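Side-chain contacts in IWS1 (Encephalitozoon cuniculi, PDB 2XPP), which probably acts as a transcription factor in the regulation of RNA polymerase II transcription: residues Asp64-Trp69 and Leu88-Thr93; Leu70-Asp75 and Gly107-Phe112. All blocks are in the same frame, centred on the assembly; numbering follows the deposited sequence.

Contact 1 of 2, residues Asp64-Trp69 and Leu88-Thr93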
loop_
_atom_site.group_PDB
_atom_site.type_symbol
_atom_site.label_atom_id
_atom_site.label_comp_id
_atom_site.label_asym_id
_atom_site.label_seq_id
_atom_site.Cartn_x
_atom_site.Cartn_y
_atom_site.Cartn_z
ATOM N N ASP A 64 4.818 3.059 -3.566
ATOM C CA ASP A 64 4.069 4.334 -3.680
ATOM C C ASP A 64 2.717 4.106 -4.348
ATOM O O ASP A 64 1.694 4.666 -3.885
ATOM C CB ASP A 64 4.846 5.367 -4.527
ATOM C CG ASP A 64 6.145 5.838 -3.884
ATOM O OD1 ASP A 64 6.523 5.414 -2.767
ATOM O OD2 ASP A 64 6.814 6.660 -4.539
ATOM N N GLU A 65 2.685 3.313 -5.429
ATOM C CA GLU A 65 1.427 3.070 -6.182
ATOM C C GLU A 65 0.524 2.131 -5.387
ATOM O O GLU A 65 -0.700 2.321 -5.349
ATOM C CB GLU A 65 1.694 2.453 -7.569
ATOM C CG GLU A 65 2.151 3.547 -8.561
ATOM C CD GLU A 65 3.485 4.166 -8.183
ATOM O OE1 GLU A 65 4.441 3.438 -7.789
ATOM O OE2 GLU A 65 3.602 5.402 -8.277
ATOM N N ILE A 66 1.128 1.127 -4.734
ATOM C CA ILE A 66 0.320 0.221 -3.897
ATOM C C ILE A 66 -0.369 1.027 -2.772
ATOM O O ILE A 66 -1.593 0.891 -2.551
ATOM C CB ILE A 66 1.121 -0.949 -3.356
ATOM C CG1 ILE A 66 1.491 -1.872 -4.539
ATOM C CG2 ILE A 66 0.254 -1.750 -2.344
ATOM C CD1 ILE A 66 2.584 -2.950 -4.113
ATOM N N LYS A 67 0.413 1.870 -2.092
ATOM C CA LYS A 67 -0.115 2.805 -1.081
ATOM C C LYS A 67 -1.273 3.641 -1.649
ATOM O O LYS A 67 -2.328 3.737 -1.032
ATOM C CB LYS A 67 0.978 3.750 -0.635
ATOM C CG LYS A 67 0.517 4.835 0.379
ATOM C CD LYS A 67 1.693 5.744 0.710
ATOM C CE LYS A 67 1.329 6.696 1.799
ATOM N NZ LYS A 67 2.429 7.739 1.853
ATOM N N GLY A 68 -1.042 4.267 -2.799
ATOM C CA GLY A 68 -2.105 5.074 -3.461
ATOM C C GLY A 68 -3.392 4.316 -3.687
ATOM O O GLY A 68 -4.506 4.856 -3.467
ATOM N N TRP A 69 -3.276 3.112 -4.207
ATOM C CA TRP A 69 -4.464 2.261 -4.435
ATOM C C TRP A 69 -5.202 1.896 -3.135
ATOM O O TRP A 69 -6.435 1.647 -3.158
ATOM C CB TRP A 69 -4.075 0.988 -5.174
ATOM C CG TRP A 69 -3.905 1.114 -6.692
ATOM C CD1 TRP A 69 -3.221 2.067 -7.403
ATOM C CD2 TRP A 69 -4.407 0.179 -7.655
ATOM N NE1 TRP A 69 -3.302 1.791 -8.760
ATOM C CE2 TRP A 69 -4.014 0.633 -8.930
ATOM C CE3 TRP A 69 -5.188 -0.988 -7.554
ATOM C CZ2 TRP A 69 -4.355 -0.062 -10.116
ATOM C CZ3 TRP A 69 -5.533 -1.667 -8.713
ATOM C CH2 TRP A 69 -5.118 -1.187 -9.978
ATOM N N LEU A 88 -3.204 -6.196 0.197
ATOM C CA LEU A 88 -2.544 -6.583 1.450
ATOM C C LEU A 88 -1.893 -7.954 1.232
ATOM O O LEU A 88 -0.819 -8.209 1.746
ATOM C CB LEU A 88 -3.525 -6.693 2.627
ATOM C CG LEU A 88 -4.008 -5.332 3.164
ATOM C CD1 LEU A 88 -4.899 -5.617 4.342
ATOM C CD2 LEU A 88 -2.887 -4.360 3.575
ATOM N N ASP A 89 -2.562 -8.839 0.483
ATOM C CA ASP A 89 -1.976 -10.163 0.151
ATOM C C ASP A 89 -0.656 -9.999 -0.623
ATOM O O ASP A 89 0.334 -10.728 -0.330
ATOM C CB ASP A 89 -2.983 -10.973 -0.683
ATOM C CG ASP A 89 -2.468 -12.344 -1.103
ATOM O OD1 ASP A 89 -1.863 -13.071 -0.268
ATOM O OD2 ASP A 89 -2.728 -12.706 -2.284
ATOM N N VAL A 90 -0.661 -9.138 -1.639
ATOM C CA VAL A 90 0.564 -8.782 -2.389
ATOM C C VAL A 90 1.724 -8.330 -1.453
ATOM O O VAL A 90 2.829 -8.888 -1.514
ATOM C CB VAL A 90 0.299 -7.713 -3.467
ATOM C CG1 VAL A 90 1.621 -7.111 -4.034
ATOM C CG2 VAL A 90 -0.512 -8.332 -4.623
ATOM N N LEU A 91 1.437 -7.334 -0.617
ATOM C CA LEU A 91 2.441 -6.772 0.306
ATOM C C LEU A 91 3.060 -7.850 1.208
ATOM O O LEU A 91 4.261 -7.810 1.478
ATOM C CB LEU A 91 1.779 -5.679 1.147
ATOM C CG LEU A 91 1.478 -4.401 0.373
ATOM C CD1 LEU A 91 0.634 -3.541 1.205
ATOM C CD2 LEU A 91 2.758 -3.637 -0.032
ATOM N N LYS A 92 2.256 -8.825 1.622
ATOM C CA LYS A 92 2.706 -9.869 2.541
ATOM C C LYS A 92 3.807 -10.711 1.894
ATOM O O LYS A 92 4.693 -11.283 2.597
ATOM C CB LYS A 92 1.533 -10.797 2.923
ATOM C CG LYS A 92 1.894 -11.849 3.879
ATOM C CD LYS A 92 0.608 -12.506 4.343
ATOM C CE LYS A 92 0.744 -13.995 4.453
ATOM N NZ LYS A 92 -0.571 -14.542 4.915
ATOM N N THR A 93 3.762 -10.790 0.564
ATOM C CA THR A 93 4.675 -11.650 -0.193
ATOM C C THR A 93 6.004 -10.976 -0.530
ATOM O O THR A 93 6.914 -11.653 -1.021
ATOM C CB THR A 93 4.081 -12.179 -1.539
ATOM O OG1 THR A 93 4.016 -11.134 -2.512
ATOM C CG2 THR A 93 2.690 -12.836 -1.356
#

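Contact 2 of 2, residues Leu70-Asp75 and Gly107-Phe112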
loop_
_atom_site.group_PDB
_atom_site.type_symbol
_atom_site.label_atom_id
_atom_site.label_comp_id
_atom_site.label_asym_id
_atom_site.label_seq_id
_atom_site.Cartn_x
_atom_site.Cartn_y
_atom_site.Cartn_z
ATOM N N LEU A 70 -4.485 1.835 -2.018
ATOM C CA LEU A 70 -5.120 1.502 -0.701
ATOM C C LEU A 70 -5.688 2.733 0.011
ATOM O O LEU A 70 -6.479 2.626 0.964
ATOM C CB LEU A 70 -4.048 0.885 0.196
ATOM C CG LEU A 70 -3.619 -0.555 -0.218
ATOM C CD1 LEU A 70 -2.403 -0.956 0.645
ATOM C CD2 LEU A 70 -4.775 -1.574 0.000
ATOM N N GLU A 71 -5.248 3.899 -0.420
ATOM C CA GLU A 71 -5.651 5.165 0.234
ATOM C C GLU A 71 -7.113 5.544 -0.014
ATOM O O GLU A 71 -7.736 5.034 -1.015
ATOM C CB GLU A 71 -4.719 6.285 -0.192
ATOM C CG GLU A 71 -3.408 6.223 0.569
ATOM C CD GLU A 71 -2.467 7.357 0.174
ATOM O OE1 GLU A 71 -2.411 7.727 -1.031
ATOM O OE2 GLU A 71 -1.821 7.954 1.071
ATOM N N PRO A 72 -7.685 6.384 0.870
ATOM C CA PRO A 72 -9.079 6.806 0.601
ATOM C C PRO A 72 -9.192 7.546 -0.734
ATOM O O PRO A 72 -8.246 8.205 -1.182
ATOM C CB PRO A 72 -9.393 7.798 1.723
ATOM C CG PRO A 72 -8.327 7.514 2.776
ATOM C CD PRO A 72 -7.125 7.045 2.067
ATOM N N LEU A 73 -10.343 7.406 -1.332
ATOM C CA LEU A 73 -10.753 8.271 -2.440
ATOM C C LEU A 73 -10.920 9.751 -2.011
ATOM O O LEU A 73 -11.055 10.053 -0.808
ATOM C CB LEU A 73 -12.080 7.764 -3.025
ATOM C CG LEU A 73 -11.692 6.585 -3.915
ATOM C CD1 LEU A 73 -11.651 5.251 -3.165
ATOM C CD2 LEU A 73 -12.490 6.524 -5.182
ATOM N N PRO A 74 -10.917 10.696 -2.995
ATOM C CA PRO A 74 -11.114 12.102 -2.670
ATOM C C PRO A 74 -12.332 12.432 -1.792
ATOM O O PRO A 74 -12.316 13.430 -1.043
ATOM C CB PRO A 74 -11.203 12.791 -4.061
ATOM C CG PRO A 74 -10.420 11.876 -4.945
ATOM C CD PRO A 74 -10.733 10.485 -4.446
ATOM N N ASP A 75 -13.392 11.633 -1.866
ATOM C CA ASP A 75 -14.606 11.883 -1.097
ATOM C C ASP A 75 -14.595 11.176 0.275
ATOM O O ASP A 75 -15.626 11.124 0.957
ATOM C CB ASP A 75 -15.851 11.486 -1.902
ATOM C CG ASP A 75 -15.960 9.963 -2.115
ATOM O OD1 ASP A 75 -15.060 9.203 -1.702
ATOM O OD2 ASP A 75 -16.933 9.542 -2.772
ATOM N N GLY A 107 3.576 1.887 5.160
ATOM C CA GLY A 107 3.230 1.528 6.515
ATOM C C GLY A 107 2.095 2.356 7.114
ATOM O O GLY A 107 1.328 1.836 7.943
ATOM N N LYS A 108 1.991 3.617 6.704
ATOM C CA LYS A 108 1.013 4.519 7.312
ATOM C C LYS A 108 -0.395 4.111 6.925
ATOM O O LYS A 108 -1.277 4.132 7.771
ATOM C CB LYS A 108 1.298 5.965 6.973
ATOM C CG LYS A 108 2.617 6.372 7.619
ATOM C CD LYS A 108 3.119 7.614 7.082
ATOM C CE LYS A 108 4.392 8.006 7.796
ATOM N NZ LYS A 108 4.785 9.293 7.255
ATOM N N ILE A 109 -0.599 3.751 5.662
ATOM C CA ILE A 109 -1.959 3.301 5.248
ATOM C C ILE A 109 -2.266 1.906 5.791
ATOM O O ILE A 109 -3.382 1.654 6.242
ATOM C CB ILE A 109 -2.225 3.415 3.716
ATOM C CG1 ILE A 109 -3.735 3.190 3.396
ATOM C CG2 ILE A 109 -1.370 2.405 2.883
ATOM C CD1 ILE A 109 -4.734 4.177 4.061
ATOM N N VAL A 110 -1.261 1.028 5.821
ATOM C CA VAL A 110 -1.498 -0.299 6.404
ATOM C C VAL A 110 -1.803 -0.182 7.900
ATOM O O VAL A 110 -2.693 -0.888 8.399
ATOM C CB VAL A 110 -0.323 -1.255 6.124
ATOM C CG1 VAL A 110 -0.528 -2.611 6.883
ATOM C CG2 VAL A 110 -0.173 -1.457 4.565
ATOM N N TYR A 111 -1.087 0.729 8.588
ATOM C CA TYR A 111 -1.354 0.984 9.980
ATOM C C TYR A 111 -2.817 1.429 10.148
ATOM O O TYR A 111 -3.531 0.945 11.057
ATOM C CB TYR A 111 -0.349 1.966 10.602
ATOM C CG TYR A 111 -0.630 2.101 12.079
ATOM C CD1 TYR A 111 -0.194 1.120 12.983
ATOM C CD2 TYR A 111 -1.440 3.141 12.551
ATOM C CE1 TYR A 111 -0.498 1.208 14.335
ATOM C CE2 TYR A 111 -1.760 3.237 13.902
ATOM C CZ TYR A 111 -1.271 2.274 14.785
ATOM O OH TYR A 111 -1.571 2.383 16.132
ATOM N N PHE A 112 -3.278 2.327 9.256
ATOM C CA PHE A 112 -4.653 2.762 9.361
ATOM C C PHE A 112 -5.639 1.588 9.198
ATOM O O PHE A 112 -6.629 1.483 9.937
ATOM C CB PHE A 112 -4.961 3.880 8.356
ATOM C CG PHE A 112 -6.416 4.277 8.378
ATOM C CD1 PHE A 112 -6.976 4.898 9.514
ATOM C CD2 PHE A 112 -7.210 3.968 7.308
ATOM C CE1 PHE A 112 -8.363 5.237 9.541
ATOM C CE2 PHE A 112 -8.579 4.285 7.322
ATOM C CZ PHE A 112 -9.144 4.899 8.427
#

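Contact 1 of 2, residues Asp64-Trp69 and Leu88-Thr93
I66 projects from helix 62-70 into the hydrophobic interior and meets L91 and V90 of helix 81-92. The backbones stay well apart, with the CA atoms of I66 and L91 8.4 Å from each other. The tight part is I66 against L91. I66 CG2 lies 3.9 Å from L91 CD2 and 4.0 Å from L91 CD1, so it sits over the fork of the leucine. I66 CG2 is anti to the backbone N, while CG1 lies beside that N (chi1 -69°) and carries CD1 toward the same leucine branch. I66 CD1 is 4.1 Å from L91 CD2. The side chains of I66 and L91 lie alongside each other, pointing opposite ways. V90 makes the looser part, with its CG1 4.3 Å from I66 CD1. Past V90, T93 folds back on the same segment. T93 OG1 gives a 2.7 Å bond to V90 O, in the carbonyl plane on a lone pair. T93 N also binds V90 O, so this carbonyl has two donors. On the partly exposed side of helix 62-70, K67 CB points away from helix 81-92. K67 NZ binds S104 O, and its side chain packs on an aromatic side chain of the chain of another protein. The buried centre is closed by neighbours: L48 of helix 36-48 lies against V90, while L130 of helix 121-138 and V110 of helix 106-115 lie against L91.

Contact 2 of 2, residues Leu70-Asp75 and Gly107-Phe112
E71 and I109 bring the backbones together, CA to CA 6.5 Å, where the chain leaves helix 62-70 and passes helix 106-115. I109 carries the contact. Its CG1 is anti to the backbone N (chi1 -169°) and reaches over the C-terminal end of helix 62-70, 3.7 Å from L70 O. Its CG2 lies 4.1 Å from L70 CB, and CG1 is 4.0 Å from the same CB. The side chains of L70 and I109 cross obliquely. The CG1 contact is packing; the hydrogen bond to L70 O comes from Y113 OH of helix 106-115. Within the all-helical TFIIS N-terminal domain, the contact joins the end of helix 62-70 and the segment after it to helix 106-115. From I109 CG1 the chain continues to CD1, which touches the extended segment that follows. I109 CD1 is 4.1 Å from E71 CA and 4.2 Å from P72 CD. The side chain of E71 adds its CG, 4.2 Å from I109 CG1, and then runs on extended. Its carboxylate reaches the chain of another protein: E71 OE2 is hydrogen-bonded to an aromatic side chain there. P72 and I109 each pack on an aromatic side chain of that chain.

The centres of contacts 1 and 2 are about 11 Å apart. Along the chain the segments alternate: 64-69, 70-75, 88-93, 107-112. Segments 64-69 and 70-75 are continuous, so helix 62-70 gives I66 to contact 1 and its last residue, L70, to contact 2. The contacts also touch directly. L91 CD1 is 4.0 Å from both L70 CD1 and V110 CG2, so helices 62-70, 81-92 and 106-115 share one apolar interior in the TFIIS N-terminal domain. Separately, K67 CG touches I109 CG2 at 4.0 Å. The centre of contact 1 lies about 2 Å from the centre of the chain, that of contact 2 about 9 Å. Contact 2 adjoins the surface that receives the chain of another protein.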